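Side-chain contacts in inner membrane protein (Salmonella typhimurium LT2, PDB 2QJV), which probably has glucuronate isomerase activity, as a nickel-binding, IolB-like member of the KduI/IolB family in the cupin clan: residues S86-H91 and N142-S147; C108-F113 and V244-L249. The protein carries 2 engineered substitutions. All blocks are in the same frame, centred on the assembly; numbering follows the deposited sequence.

Contact 1: S86-H91 and N142-S147; sequences SVYLPH and NILPDS. With NI (nickel (II) ion), chain C.
Ser86 and Tyr88 pack onto Ile143 and Leu144 in a small, buried and largely apolar contact between two sheets: strand 86-89 of the six-stranded sheet meets the corner where the chain leaves strand 138-142 of the five-stranded one. The CA atoms pair Ser86 with Ile143 at 7.6 Å and Tyr88 with Leu144 at 8.9 Å. In the first pair the Ser86 hydroxyl lies against a methyl branch, with OG 3.4 Å from Ile143 CG2, while Ser86 CB stands 4.0 Å from the same CG2. Ile143 presents this branch because CG2 is anti to its backbone N, whereas CG1 is anti to the carbonyl carbon. Cys52 of strand 49-55 touches both Ser86 and Ile143. Geometrically, residues 143-144 form a classic beta bulge opposite Val155, so two consecutive side chains face this contact; such a corner fits the sheet-to-sheet packing of a cupin beta-sandwich. The second bulge residue, Leu144, brings CD2 to 4.3 Å from Tyr88 CD1, approaching the ring obliquely. With CG anti to the backbone N (chi1 171°), the Tyr88 ring reaches out toward Leu144, and its far end is held by a hydrogen bond between OH and Glu50 OE1. Arg119 flanks both members of this pair. Beyond the packed strand, the 86-91 segment reaches a nickel ion, which His91 binds through NE2 at 2.3 Å. Two waters, at 2.1 and 2.5 Å from the nickel, and His92 NE2 are further ligands.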
# COMPACT_ATOMS: atom_id res chain seq x y z
N SER A 86 -13.36 20.82 32.91
CA SER A 86 -12.88 21.43 31.69
C SER A 86 -12.99 22.95 31.80
O SER A 86 -13.75 23.48 32.62
CB SER A 86 -13.70 20.96 30.46
OG SER A 86 -13.75 19.54 30.44
N VAL A 87 -12.22 23.65 30.98
CA VAL A 87 -12.29 25.11 30.88
C VAL A 87 -12.46 25.50 29.41
O VAL A 87 -11.65 25.08 28.55
CB VAL A 87 -11.07 25.84 31.46
CG1 VAL A 87 -11.21 27.38 31.20
CG2 VAL A 87 -10.93 25.47 32.94
N TYR A 88 -13.53 26.25 29.13
CA TYR A 88 -13.77 26.81 27.81
C TYR A 88 -13.01 28.14 27.67
O TYR A 88 -13.13 29.02 28.52
CB TYR A 88 -15.29 27.01 27.51
CG TYR A 88 -15.47 27.79 26.23
CD1 TYR A 88 -15.38 27.16 24.98
CD2 TYR A 88 -15.63 29.19 26.24
CE1 TYR A 88 -15.49 27.90 23.81
CE2 TYR A 88 -15.73 29.92 25.07
CZ TYR A 88 -15.66 29.27 23.87
OH TYR A 88 -15.75 30.00 22.71
N LEU A 89 -12.24 28.27 26.58
CA LEU A 89 -11.51 29.49 26.27
C LEU A 89 -11.95 30.01 24.90
O LEU A 89 -11.83 29.28 23.93
CB LEU A 89 -9.98 29.27 26.23
CG LEU A 89 -9.23 28.69 27.40
CD1 LEU A 89 -7.74 28.51 27.02
CD2 LEU A 89 -9.47 29.60 28.64
N PRO A 90 -12.43 31.25 24.84
CA PRO A 90 -12.76 31.84 23.53
C PRO A 90 -11.46 32.15 22.81
O PRO A 90 -10.36 32.00 23.37
CB PRO A 90 -13.52 33.11 23.89
CG PRO A 90 -12.94 33.50 25.21
CD PRO A 90 -12.66 32.21 25.93
N HIS A 91 -11.56 32.54 21.55
CA HIS A 91 -10.36 32.90 20.80
C HIS A 91 -9.80 34.24 21.32
O HIS A 91 -10.44 34.93 22.11
CB HIS A 91 -10.66 32.89 19.31
CG HIS A 91 -11.37 34.10 18.87
ND1 HIS A 91 -12.68 34.36 19.20
CD2 HIS A 91 -10.92 35.17 18.19
CE1 HIS A 91 -13.02 35.53 18.71
NE2 HIS A 91 -11.97 36.04 18.09
N ASN A 142 -21.40 14.39 28.29
CA ASN A 142 -21.47 15.51 27.33
C ASN A 142 -20.83 16.76 27.92
O ASN A 142 -21.48 17.58 28.60
CB ASN A 142 -22.93 15.75 26.90
CG ASN A 142 -23.48 14.59 26.08
OD1 ASN A 142 -24.44 13.91 26.48
ND2 ASN A 142 -22.85 14.33 24.94
N ILE A 143 -19.52 16.85 27.71
CA ILE A 143 -18.70 17.97 28.18
C ILE A 143 -19.11 19.30 27.50
O ILE A 143 -19.33 20.30 28.16
CB ILE A 143 -17.18 17.70 28.01
CG1 ILE A 143 -16.75 16.54 28.92
CG2 ILE A 143 -16.35 19.01 28.26
CD1 ILE A 143 -15.37 15.98 28.63
N LEU A 144 -19.25 19.28 26.18
CA LEU A 144 -19.56 20.45 25.41
C LEU A 144 -20.46 20.09 24.23
O LEU A 144 -19.99 19.94 23.10
CB LEU A 144 -18.28 21.18 24.99
CG LEU A 144 -18.44 22.58 24.35
CD1 LEU A 144 -19.45 23.47 25.11
CD2 LEU A 144 -17.05 23.23 24.23
N PRO A 145 -21.75 19.86 24.50
CA PRO A 145 -22.70 19.49 23.45
C PRO A 145 -23.21 20.68 22.64
O PRO A 145 -22.97 21.82 23.02
CB PRO A 145 -23.85 18.88 24.22
CG PRO A 145 -23.81 19.58 25.56
CD PRO A 145 -22.40 19.93 25.82
N ASP A 146 -23.98 20.40 21.58
CA ASP A 146 -24.52 21.47 20.73
C ASP A 146 -25.64 22.30 21.38
O ASP A 146 -25.99 23.34 20.86
CB ASP A 146 -24.93 20.96 19.33
CG ASP A 146 -26.14 20.00 19.30
OD1 ASP A 146 -26.86 19.80 20.31
OD2 ASP A 146 -26.37 19.47 18.17
N SER A 147 -26.14 21.84 22.53
CA SER A 147 -27.11 22.53 23.34
C SER A 147 -26.45 23.48 24.37
O SER A 147 -27.17 24.16 25.09
CB SER A 147 -27.99 21.52 24.08
OG SER A 147 -27.16 20.60 24.78
NI NI C . -11.68 38.07 16.95
O HOH W 1 -13.35 39.26 18.30
O HOH W 2 -10.67 37.46 15.26

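Contact 2: C108-F113 and V244-L249; sequences CSAPGF and VMAGPL
Cys108 starts the contact by laying its side chain over the isopropyl group of Val244. A chi1 of -47° swings SG beside the backbone N, where it comes to 3.3 Å from Val244 CG2. Cys108 CB stands 3.5 Å from that same CG2 and 3.9 Å from Val244 CG1, so both methyls are engaged, CG2 tightly. The CA atoms of Cys108 and Val244 are 6.4 Å apart. Ser109 points away from the partner strand, and its OG is hydrogen-bonded to Arg49 NH2. Ala110 turns back toward that strand and meets Ala246, the methyls tip to tip, Ala110 CB to Ala246 CB at 3.6 Å. The alanine pair suits the 6.6 Å between the CA atoms of Ala110 and Ala246. Residues 108-110 and 244-246 run in nearly the same direction, 7° apart, yet meet through side chains. Past Ala110, Pro111 O is held by Ser152 OG and Phe113 N by Asp151 OD2. Strand 104-111, between strands 30-35 and 49-55 of one sheet, faces strand 238-246, between strands 154-160 and 181-193 of the other, as expected for a cupin-like sandwich.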
# COMPACT_ATOMS: atom_id res chain seq x y z
N CYS A 108 -8.60 20.80 23.17
CA CYS A 108 -9.48 20.61 22.01
C CYS A 108 -9.61 21.96 21.33
O CYS A 108 -9.93 22.94 22.01
CB CYS A 108 -10.86 20.10 22.45
SG CYS A 108 -10.83 18.71 23.61
N SER A 109 -9.35 22.05 20.02
CA SER A 109 -9.42 23.34 19.35
C SER A 109 -10.19 23.33 18.04
O SER A 109 -10.27 22.32 17.37
CB SER A 109 -8.00 23.90 19.12
OG SER A 109 -7.23 23.06 18.28
N ALA A 110 -10.74 24.49 17.70
CA ALA A 110 -11.49 24.71 16.46
C ALA A 110 -11.53 26.20 16.17
O ALA A 110 -11.16 27.01 17.04
CB ALA A 110 -12.92 24.09 16.52
N PRO A 111 -11.96 26.59 14.96
CA PRO A 111 -12.03 28.03 14.69
C PRO A 111 -12.94 28.80 15.66
O PRO A 111 -14.02 28.33 16.06
CB PRO A 111 -12.54 28.09 13.24
CG PRO A 111 -12.10 26.78 12.64
CD PRO A 111 -12.29 25.79 13.76
N GLY A 112 -12.43 29.96 16.08
CA GLY A 112 -13.12 30.85 16.96
C GLY A 112 -13.37 32.21 16.33
O GLY A 112 -12.50 32.77 15.68
N PHE A 113 -14.56 32.73 16.57
CA PHE A 113 -14.99 34.02 16.03
C PHE A 113 -15.92 34.80 16.95
O PHE A 113 -16.10 35.99 16.73
CB PHE A 113 -15.69 33.81 14.67
CG PHE A 113 -16.72 32.69 14.67
CD1 PHE A 113 -18.01 32.92 15.12
CD2 PHE A 113 -16.39 31.42 14.22
CE1 PHE A 113 -18.95 31.91 15.13
CE2 PHE A 113 -17.33 30.40 14.22
CZ PHE A 113 -18.62 30.65 14.67
N VAL A 244 -13.55 14.99 19.92
CA VAL A 244 -13.68 16.39 19.53
C VAL A 244 -14.31 16.38 18.11
O VAL A 244 -13.90 15.60 17.22
CB VAL A 244 -12.34 17.20 19.55
CG1 VAL A 244 -12.56 18.69 19.18
CG2 VAL A 244 -11.64 17.05 20.93
N MSE A 245 -15.31 17.23 17.92
CA MSE A 245 -15.92 17.48 16.63
C MSE A 245 -16.06 18.96 16.34
O MSE A 245 -16.20 19.77 17.25
CB MSE A 245 -17.32 16.85 16.51
CG MSE A 245 -17.33 15.34 16.43
SE MSE A 245 -19.19 14.74 16.28
CE MSE A 245 -19.76 15.22 17.96
N ALA A 246 -16.00 19.29 15.05
CA ALA A 246 -16.27 20.64 14.54
C ALA A 246 -16.43 20.60 13.02
O ALA A 246 -15.94 19.68 12.35
CB ALA A 246 -15.16 21.70 14.96
N GLY A 247 -17.15 21.61 12.51
CA GLY A 247 -17.41 21.82 11.08
C GLY A 247 -18.00 23.19 10.83
O GLY A 247 -18.01 24.02 11.73
N PRO A 248 -18.53 23.43 9.60
CA PRO A 248 -19.08 24.75 9.33
C PRO A 248 -20.37 25.07 10.10
O PRO A 248 -20.68 26.25 10.29
CB PRO A 248 -19.34 24.73 7.81
CG PRO A 248 -19.54 23.27 7.50
CD PRO A 248 -18.64 22.52 8.44
N LEU A 249 -21.11 24.04 10.51
CA LEU A 249 -22.36 24.18 11.24
C LEU A 249 -22.28 23.37 12.53
O LEU A 249 -22.13 22.14 12.52
CB LEU A 249 -23.57 23.78 10.38
CG LEU A 249 -24.98 23.93 11.00
CD1 LEU A 249 -25.33 25.38 11.33
CD2 LEU A 249 -26.01 23.35 10.04

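Both contacts are buried and join the six-stranded to the five-stranded sheet, with centres 10 Å apart. In the first sheet strand 49-55 separates strands 86-89 and 104-111; in the second, strand 154-160 separates 138-142 from 238-246. Their segments alternate along the chain, so the two connections cross. Contact 1 uses a bulged corner and mixes a hydroxyl and an aromatic ring with aliphatic branches, whereas contact 2 packs two regular strands face to face across the sandwich through small, apolar groups. The contacts also touch directly beyond their strands: His91 CE1 lies 3.5 Å from Phe113 C, which places contact 2's loop beside a nickel ligand.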